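Local coordinates for protein dihydrodipicolinate synthase (Oceanobacillus iheyensis HTE831, PDB 3D0C) that probably acts as a 4-hydroxy-tetrahydrodipicolinate synthase, a TIM-barrel lyase of the DapA family that condenses pyruvate with aspartate semialdehyde, at residues 12-17 and 47-52; 57-62 and 88-93; 145-150 and 168-173; 246-251 and 262-267. The protein carries 1 engineered substitution. One frame throughout, in Å; residues are numbered along the deposited sequence.

Contact 1 (12-17 and 47-52); sequences FSTISG and IEVIVP
The ring of F12 brings CE1 to within 4.2 Å of V49 CG1, the two side chains crossing at about a right angle, and V85, A190 and I192 pack around the same ring. The other flat group, the carboxylate of E48, lies beside T14 with its CD 3.9 Å from T14 OG1; water 2 joins them, donating to E48 OE2 and bonded to the threonine hydroxyl. Water 1 donates a hydrogen bond to I15 O, accepts one from E48 N and is hydrogen-bonded to T14 OG1. V49 works with both branches: chi1 of 179° places CG1 trans to its own amide nitrogen, 3.5 Å from S16 OG, while CG2 rests 3.8 Å from T14 CG2. Two backbone hydrogen bonds join the strands. G17 N donates to V49 O over 2.8 Å, at 150° about the hydrogen, and V51 N reaches G17 O over 2.7 Å; I50 CA adds a CH···O contact to that same oxygen. The two strands and helix 32-44 between them form the first beta-alpha-beta unit of the barrel. S16 lies close to K167, the predicted Schiff-base lysine. Chemically, the junction is thus mixed: G17 is gripped through both its polar atoms, V49 packs through both methyls while its N stays buried with no partner, and water joins T14 to E48.

Contact 2 (57-62 and 88-93); sequences GEFYAL and IGYSVD
Aromatic contacts carry most of this junction, where F59, Y60 and Y90 cluster. Y60 turns its edge toward the face of Y90 in an offset edge-to-face pair, with planes at 83° and ring centroids 5.5 Å apart. The closest approach of the two rings puts Y60 CE1 3.6 Å from Y90 CE1, and Y60 CD1 also meets the phenolic oxygen of Y90. The side chains of F59 and Y90 come at each other from opposite directions, F59 CZ 3.6 Å from Y90 CE2, the planes inclined at 35°. With CG of F59 swung trans to its amide nitrogen (chi1 172°), the ring extends toward 88-90, and CZ ends 4.0 Å from G89 N, a buried amide that has no hydrogen-bonding partner. Within the first segment F59 CD2 sits over the centre of the Y60 ring, and H113 stacks on F59.

In the fold, the 3-10 turn 59-61 leads into helix 64-78, while 88-93 runs from the end of strand 83-88 into helix 92-104, so the cluster joins two successive beta-alpha units of the TIM barrel. It also lies at the dimer interface: the ring of Y90 meets that of Y90 of the second subunit at about a right angle.

Three waters bridge polar atoms of the two segments. The hydroxyl of Y90 donates to water 3 over 2.6 Å, and that water in turn donates to F59 O and L62 O. Water 5 donates to the same hydroxyl and to Y60 O, so the phenol is held as both donor and acceptor. Water 4 accepts a hydrogen bond from Y90 N and bonds Y60 OH, 2.9 Å away.

Contact 3 (145-150 and 168-173); sequences KDAHLS and YAINDI
I170 lies against the facing loop, meeting its backbone with CG1 and CD1 and the A147 side chain with CG2. Its CG1 rests 3.7 Å from K145 C, CD1 runs on to 3.6 Å from both D146 O and A147 CA, and CG2 comes 4.1 Å from A147 CB. Chi1 of -64° sets CG1 trans to the carbonyl carbon and lets the chain lie along the turn. Beside it, A169 and K145 meet through their beta carbons, CB to CB at 3.7 Å, after which the lysine leads away and its NZ bonds Y143 OH. The turn that receives the isoleucine is type I, closed by L149 N to D146 O, and has an Asx turn within it: H148 N reaches D146 OD1 over 2.8 Å, from 37° above the carboxylate plane. R175 bonds the carbonyls of A147 and L149 from the adjoining helix. An alanine at I170 would probably strip the 145-147 backbone of apolar cover and open a gap beside A147. The two loops are neighbours at the C-terminal ends of adjacent TIM-barrel strands, the end that carries the active site in this fold, and they follow Y143 and K167, the predicted proton donor/acceptor and Schiff-base lysine.

Contact 4 (246-251 and 262-267); sequences VPFEDL and VIIKEA
F248 slips its ring beneath I263, whose CG2 sits over one face, 4.2 Å from the ring centroid and 27° off the normal, a CH-pi contact. The two side chains slide past each other in opposite directions, and the methyl lies nearest the outer end of the ring, at 3.8 Å from F248 CE1. Around the rim the ring is bordered near its plane: A267 CB lies 4.1 Å from F248 CE1, and I264 CG1 stands 4.1 Å from F248 CZ, its side chain crossing that of the phenylalanine at about a right angle. One residue thus engages two adjacent side chains, I263 and I264, and A267 one turn on, using its face for the first and its edge for the other two. A torsion of -173° about the first side-chain bond, which carries CG trans to the amide nitrogen, extends the ring toward helix 260-270. A leucine in place of F248 would probably lose the flat surface under I263 and leave A267 and I264 less well covered. The second point of contact is smaller: I263 turns its other branch to L251, bringing CD1 3.8 Å from L251 CB, so that this isoleucine straddles two residues of the partner helix. The segment axes approach to 10.4 Å with N-to-C directions at 121°. L251 O also bonds N259 ND2, in the turn between the two helices. Helix 287-303 completes the cluster, with L296 on F248 and E292 on L251, while I264 touches T56, a predicted pyruvate-binding residue in the loop after strand 49-50.

How the contacts relate
Followed from the N terminus, the four contacts come in series, none nesting within or crossing another. Contact 1 closes a loop of 29 residues around helix 32-44 and begins the barrel. Contact 2 spans helix 64-78 and strand 83-88, tying the second and third barrel units together beside the second subunit. Contact 3 closes a loop of 17 residues through helix 152-157 and strand 163-168, joining the fifth and sixth strand ends; contact 4 closes one of 10 residues between two consecutive helices of the C-terminal region. Their centres lie about 19 to 23 Å apart. Contacts 2 and 4, distant in sequence, nevertheless touch: a salt bridge of 2.6 Å from E58 OE2 to K265 NZ links a barrel loop to the C-terminal helices.

Contact 1 (12-17 and 47-52)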
loop_
_atom_site.group_PDB
_atom_site.type_symbol
_atom_site.label_atom_id
_atom_site.label_comp_id
_atom_site.label_asym_id
_atom_site.label_seq_id
_atom_site.Cartn_x
_atom_site.Cartn_y
_atom_site.Cartn_z
ATOM N N PHE A 12 1.627 19.399 18.813
ATOM C CA PHE A 12 2.517 18.338 18.347
ATOM C C PHE A 12 3.989 18.455 18.728
ATOM O O PHE A 12 4.814 17.635 18.311
ATOM C CB PHE A 12 2.338 18.196 16.840
ATOM C CG PHE A 12 0.908 17.980 16.446
ATOM C CD1 PHE A 12 0.296 16.748 16.658
ATOM C CD2 PHE A 12 0.149 19.029 15.937
ATOM C CE1 PHE A 12 -1.048 16.564 16.378
ATOM C CE2 PHE A 12 -1.198 18.856 15.653
ATOM C CZ PHE A 12 -1.800 17.620 15.873
ATOM N N SER A 13 4.314 19.461 19.535
ATOM C CA SER A 13 5.687 19.644 19.996
ATOM C C SER A 13 5.870 18.724 21.191
ATOM O O SER A 13 6.081 19.180 22.317
ATOM C CB SER A 13 5.928 21.098 20.418
ATOM O OG SER A 13 5.878 21.947 19.286
ATOM N N THR A 14 5.782 17.425 20.939
ATOM C CA THR A 14 5.913 16.426 21.993
ATOM C C THR A 14 5.967 15.063 21.306
ATOM O O THR A 14 6.213 14.979 20.102
ATOM C CB THR A 14 4.682 16.471 22.931
ATOM O OG1 THR A 14 4.879 15.597 24.055
ATOM C CG2 THR A 14 3.440 16.039 22.173
ATOM N N ILE A 15 5.746 13.997 22.065
ATOM C CA ILE A 15 5.750 12.665 21.474
ATOM C C ILE A 15 4.341 12.298 21.005
ATOM O O ILE A 15 3.370 12.454 21.746
ATOM C CB ILE A 15 6.215 11.593 22.492
ATOM C CG1 ILE A 15 7.693 11.808 22.845
ATOM C CG2 ILE A 15 5.968 10.190 21.923
ATOM C CD1 ILE A 15 8.255 10.781 23.823
ATOM N N SER A 16 4.229 11.853 19.756
ATOM C CA SER A 16 2.948 11.414 19.217
ATOM C C SER A 16 2.986 9.900 19.365
ATOM O O SER A 16 3.683 9.212 18.610
ATOM C CB SER A 16 2.810 11.780 17.734
ATOM O OG SER A 16 2.398 13.128 17.570
ATOM N N GLY A 17 2.249 9.387 20.346
ATOM C CA GLY A 17 2.231 7.958 20.586
ATOM C C GLY A 17 1.252 7.225 19.695
ATOM O O GLY A 17 0.083 7.606 19.596
ATOM N N ILE A 47 1.697 10.470 27.726
ATOM C CA ILE A 47 1.405 10.760 26.320
ATOM C C ILE A 47 0.344 11.850 26.175
ATOM O O ILE A 47 -0.746 11.735 26.731
ATOM C CB ILE A 47 0.928 9.510 25.568
ATOM C CG1 ILE A 47 2.011 8.430 25.597
ATOM C CG2 ILE A 47 0.553 9.891 24.144
ATOM C CD1 ILE A 47 3.298 8.808 24.879
ATOM N N GLU A 48 0.675 12.896 25.417
ATOM C CA GLU A 48 -0.220 14.037 25.180
ATOM C C GLU A 48 -0.944 13.960 23.838
ATOM O O GLU A 48 -1.949 14.643 23.619
ATOM C CB GLU A 48 0.578 15.346 25.228
ATOM C CG GLU A 48 1.218 15.640 26.578
ATOM C CD GLU A 48 2.161 16.832 26.545
ATOM O OE1 GLU A 48 1.995 17.715 25.673
ATOM O OE2 GLU A 48 3.064 16.890 27.406
ATOM N N VAL A 49 -0.399 13.148 22.936
ATOM C CA VAL A 49 -0.962 12.957 21.607
ATOM C C VAL A 49 -0.992 11.457 21.325
ATOM O O VAL A 49 0.031 10.773 21.384
ATOM C CB VAL A 49 -0.104 13.678 20.541
ATOM C CG1 VAL A 49 -0.685 13.457 19.146
ATOM C CG2 VAL A 49 -0.043 15.157 20.859
ATOM N N ILE A 50 -2.176 10.935 21.050
ATOM C CA ILE A 50 -2.308 9.514 20.781
ATOM C C ILE A 50 -2.845 9.358 19.364
ATOM O O ILE A 50 -3.679 10.142 18.916
ATOM C CB ILE A 50 -3.244 8.834 21.818
ATOM C CG1 ILE A 50 -3.258 7.320 21.596
ATOM C CG2 ILE A 50 -4.647 9.419 21.725
ATOM C CD1 ILE A 50 -3.968 6.537 22.686
ATOM N N VAL A 51 -2.358 8.348 18.654
ATOM C CA VAL A 51 -2.774 8.165 17.277
ATOM C C VAL A 51 -3.409 6.822 16.957
ATOM O O VAL A 51 -2.713 5.884 16.567
ATOM C CB VAL A 51 -1.573 8.356 16.322
ATOM C CG1 VAL A 51 -2.054 8.337 14.877
ATOM C CG2 VAL A 51 -0.844 9.664 16.647
ATOM N N PRO A 52 -4.742 6.704 17.121
ATOM C CA PRO A 52 -5.396 5.431 16.811
ATOM C C PRO A 52 -5.391 5.234 15.291
ATOM O O PRO A 52 -5.403 6.207 14.533
ATOM C CB PRO A 52 -6.800 5.613 17.382
ATOM C CG PRO A 52 -7.047 7.082 17.210
ATOM C CD PRO A 52 -5.711 7.691 17.625
HETATM O O HOH W 1 3.162 13.028 24.411
HETATM O O HOH W 2 5.510 16.747 26.264
#

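Contact 2 (57-62 and 88-93)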
loop_
_atom_site.group_PDB
_atom_site.type_symbol
_atom_site.label_atom_id
_atom_site.label_comp_id
_atom_site.label_asym_id
_atom_site.label_seq_id
_atom_site.Cartn_x
_atom_site.Cartn_y
_atom_site.Cartn_z
ATOM N N GLY A 57 -0.878 0.299 14.978
ATOM C CA GLY A 57 -2.153 -0.262 15.384
ATOM C C GLY A 57 -2.683 -1.234 14.345
ATOM O O GLY A 57 -3.852 -1.616 14.387
ATOM N N GLU A 58 -1.824 -1.620 13.402
ATOM C CA GLU A 58 -2.192 -2.558 12.340
ATOM C C GLU A 58 -3.462 -2.133 11.603
ATOM O O GLU A 58 -4.348 -2.939 11.312
ATOM C CB GLU A 58 -2.325 -3.975 12.919
ATOM C CG GLU A 58 -1.005 -4.486 13.486
ATOM C CD GLU A 58 -1.109 -5.843 14.163
ATOM O OE1 GLU A 58 -1.225 -6.864 13.456
ATOM O OE2 GLU A 58 -1.075 -5.886 15.411
ATOM N N PHE A 59 -3.515 -0.842 11.288
ATOM C CA PHE A 59 -4.632 -0.239 10.577
ATOM C C PHE A 59 -5.059 -1.046 9.359
ATOM O O PHE A 59 -6.245 -1.333 9.181
ATOM C CB PHE A 59 -4.246 1.179 10.136
ATOM C CG PHE A 59 -5.255 1.837 9.236
ATOM C CD1 PHE A 59 -6.546 2.088 9.681
ATOM C CD2 PHE A 59 -4.903 2.224 7.945
ATOM C CE1 PHE A 59 -7.476 2.715 8.855
ATOM C CE2 PHE A 59 -5.826 2.854 7.110
ATOM C CZ PHE A 59 -7.115 3.098 7.567
ATOM N N TYR A 60 -4.095 -1.409 8.517
ATOM C CA TYR A 60 -4.416 -2.154 7.304
ATOM C C TYR A 60 -4.889 -3.599 7.494
ATOM O O TYR A 60 -5.339 -4.228 6.542
ATOM C CB TYR A 60 -3.232 -2.092 6.330
ATOM C CG TYR A 60 -3.057 -0.713 5.730
ATOM C CD1 TYR A 60 -4.046 -0.158 4.912
ATOM C CD2 TYR A 60 -1.923 0.054 6.004
ATOM C CE1 TYR A 60 -3.909 1.127 4.383
ATOM C CE2 TYR A 60 -1.778 1.341 5.479
ATOM C CZ TYR A 60 -2.772 1.871 4.673
ATOM O OH TYR A 60 -2.630 3.135 4.153
ATOM N N ALA A 61 -4.799 -4.123 8.717
ATOM C CA ALA A 61 -5.255 -5.488 8.990
ATOM C C ALA A 61 -6.689 -5.455 9.523
ATOM O O ALA A 61 -7.271 -6.500 9.854
ATOM C CB ALA A 61 -4.340 -6.154 10.006
ATOM N N LEU A 62 -7.242 -4.247 9.608
ATOM C CA LEU A 62 -8.598 -4.033 10.104
ATOM C C LEU A 62 -9.559 -3.754 8.959
ATOM O O LEU A 62 -9.174 -3.155 7.950
ATOM C CB LEU A 62 -8.627 -2.829 11.053
ATOM C CG LEU A 62 -7.663 -2.789 12.243
ATOM C CD1 LEU A 62 -7.850 -1.486 12.992
ATOM C CD2 LEU A 62 -7.920 -3.978 13.166
ATOM N N ILE A 88 -6.462 7.774 8.704
ATOM C CA ILE A 88 -7.372 7.469 7.608
ATOM C C ILE A 88 -6.560 7.180 6.344
ATOM O O ILE A 88 -5.396 7.571 6.236
ATOM C CB ILE A 88 -8.346 8.652 7.327
ATOM C CG1 ILE A 88 -7.560 9.912 6.956
ATOM C CG2 ILE A 88 -9.198 8.928 8.571
ATOM C CD1 ILE A 88 -8.436 11.102 6.583
ATOM N N GLY A 89 -7.180 6.486 5.396
ATOM C CA GLY A 89 -6.498 6.153 4.163
ATOM C C GLY A 89 -7.447 5.622 3.099
ATOM O O GLY A 89 -8.660 5.843 3.164
ATOM N N TYR A 90 -6.874 4.940 2.114
ATOM C CA TYR A 90 -7.606 4.343 1.008
ATOM C C TYR A 90 -8.034 5.390 -0.024
ATOM O O TYR A 90 -7.408 6.452 -0.132
ATOM C CB TYR A 90 -8.810 3.556 1.546
ATOM C CG TYR A 90 -8.427 2.456 2.531
ATOM C CD1 TYR A 90 -7.556 1.431 2.156
ATOM C CD2 TYR A 90 -8.953 2.427 3.830
ATOM C CE1 TYR A 90 -7.216 0.395 3.048
ATOM C CE2 TYR A 90 -8.620 1.396 4.730
ATOM C CZ TYR A 90 -7.756 0.385 4.331
ATOM O OH TYR A 90 -7.450 -0.639 5.207
ATOM N N SER A 91 -9.079 5.086 -0.791
ATOM C CA SER A 91 -9.567 6.007 -1.826
ATOM C C SER A 91 -10.059 7.318 -1.201
ATOM O O SER A 91 -10.392 7.357 -0.020
ATOM C CB SER A 91 -10.705 5.355 -2.610
ATOM O OG SER A 91 -11.918 5.385 -1.866
ATOM N N VAL A 92 -10.128 8.381 -1.995
ATOM C CA VAL A 92 -10.556 9.670 -1.471
ATOM C C VAL A 92 -11.855 9.614 -0.668
ATOM O O VAL A 92 -11.913 10.140 0.443
ATOM C CB VAL A 92 -10.707 10.717 -2.600
ATOM C CG1 VAL A 92 -11.252 12.019 -2.030
ATOM C CG2 VAL A 92 -9.353 10.960 -3.252
ATOM N N ASP A 93 -12.889 8.987 -1.228
ATOM C CA ASP A 93 -14.185 8.889 -0.559
ATOM C C ASP A 93 -14.136 8.029 0.696
ATOM O O ASP A 93 -14.852 8.280 1.668
ATOM C CB ASP A 93 -15.234 8.325 -1.527
ATOM C CG ASP A 93 -15.698 9.352 -2.552
ATOM O OD1 ASP A 93 -15.101 10.443 -2.621
ATOM O OD2 ASP A 93 -16.659 9.056 -3.289
HETATM O O HOH W 3 -8.391 -0.598 7.582
HETATM O O HOH W 4 -3.936 4.680 2.133
HETATM O O HOH W 5 -6.403 -3.010 4.225
#

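Contact 3 (145-150 and 168-173)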
loop_
_atom_site.group_PDB
_atom_site.type_symbol
_atom_site.label_atom_id
_atom_site.label_comp_id
_atom_site.label_asym_id
_atom_site.label_seq_id
_atom_site.Cartn_x
_atom_site.Cartn_y
_atom_site.Cartn_z
ATOM N N LYS A 145 6.068 9.734 3.407
ATOM C CA LYS A 145 7.177 8.791 3.406
ATOM C C LYS A 145 7.668 8.305 2.042
ATOM O O LYS A 145 8.562 7.461 1.979
ATOM C CB LYS A 145 6.787 7.569 4.237
ATOM C CG LYS A 145 5.728 6.713 3.560
ATOM C CD LYS A 145 5.187 5.631 4.485
ATOM C CE LYS A 145 6.284 4.709 4.994
ATOM N NZ LYS A 145 5.779 3.794 6.062
ATOM N N ASP A 146 7.088 8.818 0.963
ATOM C CA ASP A 146 7.462 8.401 -0.394
ATOM C C ASP A 146 8.549 9.322 -0.937
ATOM O O ASP A 146 8.260 10.439 -1.355
ATOM C CB ASP A 146 6.223 8.469 -1.302
ATOM C CG ASP A 146 6.465 7.900 -2.705
ATOM O OD1 ASP A 146 7.631 7.720 -3.119
ATOM O OD2 ASP A 146 5.462 7.651 -3.408
ATOM N N ALA A 147 9.794 8.856 -0.931
ATOM C CA ALA A 147 10.903 9.667 -1.424
ATOM C C ALA A 147 10.754 10.046 -2.900
ATOM O O ALA A 147 11.382 11.000 -3.363
ATOM C CB ALA A 147 12.231 8.932 -1.202
ATOM N N HIS A 148 9.919 9.310 -3.633
ATOM C CA HIS A 148 9.706 9.572 -5.056
ATOM C C HIS A 148 8.830 10.788 -5.315
ATOM O O HIS A 148 8.734 11.262 -6.451
ATOM C CB HIS A 148 9.100 8.341 -5.732
ATOM C CG HIS A 148 10.045 7.187 -5.821
ATOM N ND1 HIS A 148 11.107 7.163 -6.699
ATOM C CD2 HIS A 148 10.116 6.034 -5.114
ATOM C CE1 HIS A 148 11.792 6.047 -6.529
ATOM N NE2 HIS A 148 11.212 5.344 -5.572
ATOM N N LEU A 149 8.179 11.284 -4.269
ATOM C CA LEU A 149 7.340 12.467 -4.393
ATOM C C LEU A 149 8.167 13.667 -3.963
ATOM O O LEU A 149 9.008 13.570 -3.069
ATOM C CB LEU A 149 6.099 12.357 -3.511
ATOM C CG LEU A 149 5.096 11.285 -3.935
ATOM C CD1 LEU A 149 3.890 11.323 -3.005
ATOM C CD2 LEU A 149 4.684 11.523 -5.391
ATOM N N SER A 150 7.922 14.800 -4.604
ATOM C CA SER A 150 8.653 16.008 -4.291
ATOM C C SER A 150 8.161 16.691 -3.025
ATOM O O SER A 150 6.957 16.687 -2.715
ATOM C CB SER A 150 8.547 16.983 -5.466
ATOM O OG SER A 150 9.107 18.241 -5.143
ATOM N N TYR A 168 6.974 13.775 8.799
ATOM C CA TYR A 168 7.960 13.533 7.750
ATOM C C TYR A 168 8.686 12.223 8.017
ATOM O O TYR A 168 9.398 12.092 9.014
ATOM C CB TYR A 168 8.971 14.684 7.687
ATOM C CG TYR A 168 9.653 14.812 6.338
ATOM C CD1 TYR A 168 9.012 15.449 5.273
ATOM C CD2 TYR A 168 10.918 14.266 6.114
ATOM C CE1 TYR A 168 9.611 15.537 4.019
ATOM C CE2 TYR A 168 11.526 14.347 4.857
ATOM C CZ TYR A 168 10.865 14.983 3.816
ATOM O OH TYR A 168 11.447 15.063 2.571
ATOM N N ALA A 169 8.519 11.261 7.118
ATOM C CA ALA A 169 9.130 9.954 7.301
ATOM C C ALA A 169 10.132 9.525 6.240
ATOM O O ALA A 169 10.306 8.334 6.007
ATOM C CB ALA A 169 8.030 8.887 7.443
ATOM N N ILE A 170 10.782 10.486 5.591
ATOM C CA ILE A 170 11.808 10.168 4.601
ATOM C C ILE A 170 13.134 10.452 5.324
ATOM O O ILE A 170 13.415 11.602 5.661
ATOM C CB ILE A 170 11.677 11.071 3.352
ATOM C CG1 ILE A 170 10.343 10.783 2.648
ATOM C CG2 ILE A 170 12.853 10.834 2.404
ATOM C CD1 ILE A 170 10.034 11.707 1.468
ATOM N N ASN A 171 13.934 9.416 5.581
ATOM C CA ASN A 171 15.186 9.621 6.302
ATOM C C ASN A 171 16.316 10.223 5.478
ATOM O O ASN A 171 17.416 9.677 5.386
ATOM C CB ASN A 171 15.627 8.322 6.983
ATOM C CG ASN A 171 14.666 7.903 8.087
ATOM O OD1 ASN A 171 14.111 8.752 8.796
ATOM N ND2 ASN A 171 14.470 6.599 8.245
ATOM N N ASP A 172 16.028 11.381 4.896
ATOM C CA ASP A 172 16.986 12.117 4.079
ATOM C C ASP A 172 17.127 13.444 4.813
ATOM O O ASP A 172 16.291 14.340 4.669
ATOM C CB ASP A 172 16.408 12.326 2.676
ATOM C CG ASP A 172 17.350 13.079 1.749
ATOM O OD1 ASP A 172 18.103 13.951 2.233
ATOM O OD2 ASP A 172 17.316 12.815 0.526
ATOM N N ILE A 173 18.190 13.561 5.607
ATOM C CA ILE A 173 18.406 14.752 6.407
ATOM C C ILE A 173 18.570 16.021 5.588
ATOM O O ILE A 173 18.271 17.108 6.087
ATOM C CB ILE A 173 19.611 14.566 7.380
ATOM C CG1 ILE A 173 19.450 15.511 8.562
ATOM C CG2 ILE A 173 20.933 14.814 6.674
ATOM C CD1 ILE A 173 18.320 15.122 9.479
#

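Contact 4 (246-251 and 262-267)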
loop_
_atom_site.group_PDB
_atom_site.type_symbol
_atom_site.label_atom_id
_atom_site.label_comp_id
_atom_site.label_asym_id
_atom_site.label_seq_id
_atom_site.Cartn_x
_atom_site.Cartn_y
_atom_site.Cartn_z
ATOM N N VAL A 246 18.095 2.636 20.249
ATOM C CA VAL A 246 18.337 2.254 18.860
ATOM C C VAL A 246 18.223 0.743 18.629
ATOM O O VAL A 246 17.636 0.307 17.636
ATOM C CB VAL A 246 19.719 2.752 18.380
ATOM C CG1 VAL A 246 20.132 2.025 17.107
ATOM C CG2 VAL A 246 19.654 4.256 18.107
ATOM N N PRO A 247 18.773 -0.078 19.544
ATOM C CA PRO A 247 18.707 -1.540 19.398
ATOM C C PRO A 247 17.274 -2.056 19.230
ATOM O O PRO A 247 17.035 -3.029 18.511
ATOM C CB PRO A 247 19.351 -2.042 20.688
ATOM C CG PRO A 247 20.362 -0.963 20.988
ATOM C CD PRO A 247 19.541 0.285 20.751
ATOM N N PHE A 248 16.334 -1.401 19.905
ATOM C CA PHE A 248 14.915 -1.762 19.846
ATOM C C PHE A 248 14.356 -1.398 18.468
ATOM O O PHE A 248 13.675 -2.196 17.821
ATOM C CB PHE A 248 14.140 -1.002 20.930
ATOM C CG PHE A 248 12.695 -1.430 21.073
ATOM C CD1 PHE A 248 12.357 -2.566 21.804
ATOM C CD2 PHE A 248 11.673 -0.694 20.476
ATOM C CE1 PHE A 248 11.024 -2.961 21.941
ATOM C CE2 PHE A 248 10.338 -1.082 20.606
ATOM C CZ PHE A 248 10.015 -2.216 21.341
ATOM N N GLU A 249 14.648 -0.180 18.026
ATOM C CA GLU A 249 14.180 0.282 16.730
ATOM C C GLU A 249 14.815 -0.527 15.613
ATOM O O GLU A 249 14.177 -0.787 14.598
ATOM C CB GLU A 249 14.470 1.778 16.566
ATOM C CG GLU A 249 13.689 2.632 17.556
ATOM C CD GLU A 249 12.179 2.535 17.350
ATOM O OE1 GLU A 249 11.675 3.094 16.357
ATOM O OE2 GLU A 249 11.497 1.894 18.176
ATOM N N ASP A 250 16.064 -0.945 15.792
ATOM C CA ASP A 250 16.701 -1.748 14.754
ATOM C C ASP A 250 16.013 -3.112 14.637
ATOM O O ASP A 250 15.831 -3.628 13.535
ATOM C CB ASP A 250 18.200 -1.914 15.027
ATOM C CG ASP A 250 18.992 -0.668 14.667
ATOM O OD1 ASP A 250 18.463 0.180 13.911
ATOM O OD2 ASP A 250 20.143 -0.538 15.124
ATOM N N LEU A 251 15.630 -3.700 15.765
ATOM C CA LEU A 251 14.935 -4.986 15.715
ATOM C C LEU A 251 13.622 -4.819 14.958
ATOM O O LEU A 251 13.248 -5.670 14.151
ATOM C CB LEU A 251 14.626 -5.506 17.121
ATOM C CG LEU A 251 15.763 -6.214 17.865
ATOM C CD1 LEU A 251 15.349 -6.508 19.309
ATOM C CD2 LEU A 251 16.108 -7.501 17.131
ATOM N N VAL A 262 5.235 -6.723 15.655
ATOM C CA VAL A 262 5.410 -7.960 16.412
ATOM C C VAL A 262 6.473 -7.806 17.497
ATOM O O VAL A 262 6.380 -8.428 18.557
ATOM C CB VAL A 262 5.754 -9.154 15.478
ATOM C CG1 VAL A 262 6.983 -8.846 14.662
ATOM C CG2 VAL A 262 5.947 -10.429 16.301
ATOM N N ILE A 263 7.474 -6.965 17.247
ATOM C CA ILE A 263 8.515 -6.731 18.243
ATOM C C ILE A 263 7.900 -6.059 19.475
ATOM O O ILE A 263 8.211 -6.415 20.616
ATOM C CB ILE A 263 9.643 -5.829 17.680
ATOM C CG1 ILE A 263 10.617 -6.671 16.849
ATOM C CG2 ILE A 263 10.368 -5.116 18.820
ATOM C CD1 ILE A 263 11.470 -7.636 17.672
ATOM N N ILE A 264 7.024 -5.090 19.236
ATOM C CA ILE A 264 6.369 -4.371 20.320
ATOM C C ILE A 264 5.439 -5.275 21.134
ATOM O O ILE A 264 5.464 -5.238 22.364
ATOM C CB ILE A 264 5.557 -3.164 19.779
ATOM C CG1 ILE A 264 6.505 -2.096 19.229
ATOM C CG2 ILE A 264 4.700 -2.578 20.872
ATOM C CD1 ILE A 264 5.787 -0.909 18.618
ATOM N N LYS A 265 4.625 -6.081 20.454
ATOM C CA LYS A 265 3.695 -6.970 21.150
ATOM C C LYS A 265 4.398 -8.081 21.929
ATOM O O LYS A 265 4.001 -8.396 23.048
ATOM C CB LYS A 265 2.672 -7.563 20.171
ATOM C CG LYS A 265 1.631 -6.543 19.720
ATOM C CD LYS A 265 0.500 -7.160 18.899
ATOM C CE LYS A 265 -0.591 -6.124 18.629
ATOM N NZ LYS A 265 -1.713 -6.637 17.803
ATOM N N GLU A 266 5.444 -8.671 21.360
ATOM C CA GLU A 266 6.140 -9.717 22.086
ATOM C C GLU A 266 6.863 -9.105 23.277
ATOM O O GLU A 266 6.961 -9.725 24.335
ATOM C CB GLU A 266 7.106 -10.468 21.167
ATOM C CG GLU A 266 6.383 -11.410 20.224
ATOM C CD GLU A 266 7.233 -12.586 19.786
ATOM O OE1 GLU A 266 8.105 -13.021 20.570
ATOM O OE2 GLU A 266 7.011 -13.092 18.666
ATOM N N ALA A 267 7.344 -7.875 23.116
ATOM C CA ALA A 267 8.039 -7.184 24.200
ATOM C C ALA A 267 7.065 -6.905 25.338
ATOM O O ALA A 267 7.384 -7.124 26.508
ATOM C CB ALA A 267 8.642 -5.864 23.696
#